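Local coordinates for protein pseudoalteromonas arctica PAMC 21717 (Pseudoalteromonas arctica, PDB 5YL7) that probably hydrolyses peptide bonds as a cold-active serine protease of the subtilase family, with bound calcium ions, at residues G34-V39 with N163-I168; V219-V224 with S281-H286. All blocks are in the same frame, centred on the assembly; numbering follows the deposited sequence.

Overall arrangement
Both contacts belong to the central parallel sheet and its helical cover. Contact 1 joins two neighbouring strands of that sheet, 36-41 and 167-170, and is partly buried; contact 2 lays strand 219-224, two places further across the sheet from 167-170, against helix 280-297 and is wholly buried. Their centres are about 17 Å apart. The same helix links them: its beginning supplies S281-H286, while A288 and A292 further along cover V35, V37 and V167. The chemistry follows the setting. Contact 1 is knit by backbone hydrogen bonds, an aspartate and a water toward its outer end, whereas contact 2 has no hydrogen bond between its segments and rests on small apolar groups.

Contact 1 (G34-V39 with N163-I168); sequences GVVVAV and NPADVI
V36-A38 and V167-I168 run parallel as neighbouring strands, with V37 paired to V167 and A38 to I168 in the central sheet of the subtilisin-like fold. A38 N bonds to V167 O at 2.8 Å. On the other side of V37, V36 O accepts two consecutive amides: D166 N lies 2.8 Å from it, 22° out of the carbonyl plane, while V167 N makes the longer in-plane bond. The chain turns at D166 before it settles into the strand, and its side chain continues the pairing. With CG beside its own backbone N (chi1 -55°), the carboxylate reaches back until OD2 meets V36 N at 2.9 Å, nearly straight at 167°, through its anti lone pair. A water lies within hydrogen-bonding distance of the same OD2, at 2.7 Å, and of G34 O. Replacing the aspartate with an alanine removes OD2, which would probably leave V36 N without its acceptor and the water with one partner fewer. V35 CG1 lies across the aspartate, touching its CB and OD2.

V37 and V167 project side by side onto the face covered by A288 and A292 of helix 280-297, CG2 of V37 meeting CB of V167. On the reverse face A38 and I168 pack beneath helix 140-150, where both touch A150. A165 joins this second face although it precedes the strand, its backbone O held by T194 OG1. V36 packs CG1 against N163 O and 4.1 Å from A165 CB. The tightest apolar contact between the segments is there: A165 CB meets A38 CB at 3.7 Å.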
# COMPACT_ATOMS: atom_id res chain seq x y z
N GLY A 34 -7.32 16.49 -2.26
CA GLY A 34 -6.34 17.13 -3.07
C GLY A 34 -5.02 16.35 -3.22
O GLY A 34 -4.13 16.84 -3.92
N VAL A 35 -4.90 15.24 -2.56
CA VAL A 35 -3.65 14.46 -2.57
C VAL A 35 -3.81 13.24 -3.45
O VAL A 35 -4.88 12.68 -3.60
CB VAL A 35 -3.33 14.06 -1.09
CG1 VAL A 35 -2.04 13.31 -1.04
CG2 VAL A 35 -3.28 15.29 -0.21
N VAL A 36 -2.67 12.88 -4.09
CA VAL A 36 -2.61 11.74 -5.00
C VAL A 36 -1.64 10.69 -4.44
O VAL A 36 -0.49 11.02 -4.10
CB VAL A 36 -2.19 12.19 -6.41
CG1 VAL A 36 -2.00 11.00 -7.34
CG2 VAL A 36 -3.22 13.13 -6.98
N VAL A 37 -2.14 9.46 -4.37
CA VAL A 37 -1.34 8.31 -3.96
C VAL A 37 -1.21 7.37 -5.09
O VAL A 37 -2.21 6.87 -5.61
CB VAL A 37 -1.95 7.60 -2.69
CG1 VAL A 37 -1.07 6.43 -2.26
CG2 VAL A 37 -2.20 8.58 -1.55
N ALA A 38 0.03 7.03 -5.50
CA ALA A 38 0.26 5.99 -6.51
C ALA A 38 0.42 4.66 -5.80
O ALA A 38 1.23 4.54 -4.88
CB ALA A 38 1.45 6.38 -7.37
N VAL A 39 -0.32 3.67 -6.26
CA VAL A 39 -0.28 2.30 -5.70
C VAL A 39 0.39 1.43 -6.73
O VAL A 39 -0.19 1.20 -7.82
CB VAL A 39 -1.66 1.81 -5.32
CG1 VAL A 39 -1.65 0.36 -5.01
CG2 VAL A 39 -2.21 2.63 -4.19
N ASN A 163 -1.05 13.15 -13.40
CA ASN A 163 -1.39 13.14 -12.03
C ASN A 163 -0.22 12.72 -11.17
O ASN A 163 -0.30 11.63 -10.52
CB ASN A 163 -2.61 12.24 -11.77
CG ASN A 163 -3.85 12.64 -12.59
OD1 ASN A 163 -4.43 13.65 -12.16
ND2 ASN A 163 -4.19 11.87 -13.58
N PRO A 164 0.85 13.46 -11.15
CA PRO A 164 1.99 13.08 -10.32
C PRO A 164 1.56 12.90 -8.88
O PRO A 164 0.75 13.61 -8.33
CB PRO A 164 3.01 14.22 -10.46
CG PRO A 164 2.16 15.33 -11.04
CD PRO A 164 1.02 14.77 -11.78
N ALA A 165 2.17 11.88 -8.24
CA ALA A 165 1.80 11.46 -6.88
C ALA A 165 2.52 12.20 -5.80
O ALA A 165 3.71 12.47 -5.92
CB ALA A 165 1.94 9.97 -6.71
N ASP A 166 1.84 12.48 -4.73
CA ASP A 166 2.43 12.93 -3.49
C ASP A 166 3.05 11.81 -2.64
O ASP A 166 3.99 12.00 -1.91
CB ASP A 166 1.35 13.65 -2.66
CG ASP A 166 0.69 14.76 -3.41
OD1 ASP A 166 1.39 15.76 -3.59
OD2 ASP A 166 -0.42 14.69 -3.91
N VAL A 167 2.45 10.63 -2.82
CA VAL A 167 2.81 9.45 -1.99
C VAL A 167 2.89 8.25 -2.96
O VAL A 167 1.99 8.13 -3.80
CB VAL A 167 1.76 9.19 -0.93
CG1 VAL A 167 2.11 7.96 -0.09
CG2 VAL A 167 1.48 10.39 -0.09
N ILE A 168 3.89 7.41 -2.80
CA ILE A 168 3.95 6.08 -3.46
C ILE A 168 3.78 5.06 -2.39
O ILE A 168 4.44 5.10 -1.32
CB ILE A 168 5.26 5.90 -4.19
CG1 ILE A 168 5.23 6.69 -5.54
CG2 ILE A 168 5.63 4.47 -4.41
CD1 ILE A 168 6.59 6.88 -6.13
O HOH W 1 -1.69 16.58 -5.41

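Contact 2 (V219-V224 with S281-H286); sequences VNVASV and SMAAPH
V221, A222 and S223 meet A283 and A284 where a strand of the subtilisin-like alpha/beta core passes under the buried helix 280-297. The short axes approach to 7.2 Å at an angle of 119°, a close spacing that fits the small methyl of A283 facing the strand.

The segments meet by van der Waals packing, with no hydrogen bond between them. The methyl of A283 sits over the strand: its CB lies 3.9 Å from V221 CG1 and also touches the carbonyl oxygen of A222 and CB of S223. V221 turns CG1 to the helix by placing it opposite its backbone N (chi1 -179°), and that methyl also rests 4.0 Å from A284 N; V287, one turn on, touches the same valine.

Polar groups of both segments look to other partners. S223 OG bonds to Y233 OH. Three residues earlier in the strand, N220 N bonds to OD2 of D241, a ligand of one of the calcium ions, which ties the strand to that metal site. On the helix, S281 OG is hydrogen-bonded to H100 NE2; with D41 these residues have the arrangement of a Ser-His-Asp catalytic triad, consistent with S281 being the nucleophile. A283 and A284, which make the contact, follow that serine two and three residues later.

H286 is held from both nitrogens. Its NE2 pairs with H13 ND1, and H13 and Y14 meet the ring at steep angles. One turn back in the helix, M282 O receives H286 ND1 at 2.8 Å, the oxygen lying only 12° out of the imidazole plane.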
# COMPACT_ATOMS: atom_id res chain seq x y z
N VAL A 219 10.03 5.05 3.73
CA VAL A 219 9.34 4.75 5.01
C VAL A 219 9.02 3.25 4.98
O VAL A 219 8.11 2.81 4.26
CB VAL A 219 8.06 5.56 5.17
CG1 VAL A 219 7.42 5.30 6.49
CG2 VAL A 219 8.31 7.06 4.95
N ASN A 220 9.79 2.47 5.74
CA ASN A 220 9.67 1.01 5.75
C ASN A 220 8.82 0.60 6.92
O ASN A 220 9.03 1.06 8.07
CB ASN A 220 11.05 0.34 5.83
CG ASN A 220 10.99 -1.10 5.45
OD1 ASN A 220 10.15 -1.55 4.71
ND2 ASN A 220 11.99 -1.88 5.95
N VAL A 221 7.80 -0.21 6.63
CA VAL A 221 6.67 -0.43 7.56
C VAL A 221 6.58 -1.90 7.96
O VAL A 221 6.43 -2.79 7.13
CB VAL A 221 5.37 -0.01 6.87
CG1 VAL A 221 4.18 -0.20 7.82
CG2 VAL A 221 5.45 1.44 6.41
N ALA A 222 6.64 -2.09 9.30
CA ALA A 222 6.37 -3.41 9.93
C ALA A 222 4.88 -3.51 10.21
O ALA A 222 4.13 -2.54 10.29
CB ALA A 222 7.18 -3.57 11.20
N SER A 223 4.41 -4.75 10.42
CA SER A 223 3.02 -5.03 10.65
C SER A 223 2.70 -5.43 12.07
O SER A 223 3.45 -6.32 12.61
CB SER A 223 2.57 -6.16 9.76
OG SER A 223 1.23 -6.55 10.08
N VAL A 224 1.70 -4.86 12.70
CA VAL A 224 1.10 -5.35 13.93
C VAL A 224 -0.18 -6.04 13.64
O VAL A 224 -0.93 -5.77 12.68
CB VAL A 224 0.93 -4.30 15.01
CG1 VAL A 224 2.28 -3.73 15.45
CG2 VAL A 224 -0.01 -3.19 14.59
N SER A 281 2.05 -5.86 3.44
CA SER A 281 1.37 -5.24 2.31
C SER A 281 0.09 -4.49 2.72
O SER A 281 -0.32 -3.64 1.99
CB SER A 281 0.89 -6.30 1.33
OG SER A 281 1.90 -6.78 0.48
N MET A 282 -0.53 -4.91 3.82
CA MET A 282 -1.75 -4.31 4.35
C MET A 282 -1.40 -3.21 5.30
O MET A 282 -2.15 -2.23 5.44
CB MET A 282 -2.64 -5.34 5.01
CG MET A 282 -3.51 -6.25 4.10
SD MET A 282 -2.60 -7.36 3.02
CE MET A 282 -2.75 -6.49 1.47
N ALA A 283 -0.26 -3.32 5.99
CA ALA A 283 0.21 -2.25 6.89
C ALA A 283 0.66 -1.03 6.12
O ALA A 283 0.33 0.12 6.47
CB ALA A 283 1.35 -2.83 7.75
N ALA A 284 1.44 -1.22 5.06
CA ALA A 284 1.94 -0.08 4.25
C ALA A 284 0.87 0.89 3.79
O ALA A 284 1.08 2.09 3.99
CB ALA A 284 2.81 -0.60 3.10
N PRO A 285 -0.24 0.45 3.25
CA PRO A 285 -1.25 1.47 2.73
C PRO A 285 -1.89 2.20 3.87
O PRO A 285 -2.40 3.31 3.63
CB PRO A 285 -2.20 0.64 1.90
CG PRO A 285 -2.00 -0.78 2.44
CD PRO A 285 -0.56 -0.88 2.67
N HIS A 286 -1.95 1.67 5.09
CA HIS A 286 -2.36 2.51 6.23
C HIS A 286 -1.44 3.67 6.35
O HIS A 286 -1.86 4.85 6.58
CB HIS A 286 -2.42 1.70 7.51
CG HIS A 286 -3.58 0.74 7.65
ND1 HIS A 286 -3.57 -0.56 7.22
CD2 HIS A 286 -4.83 0.92 8.22
CE1 HIS A 286 -4.75 -1.09 7.53
NE2 HIS A 286 -5.52 -0.23 8.15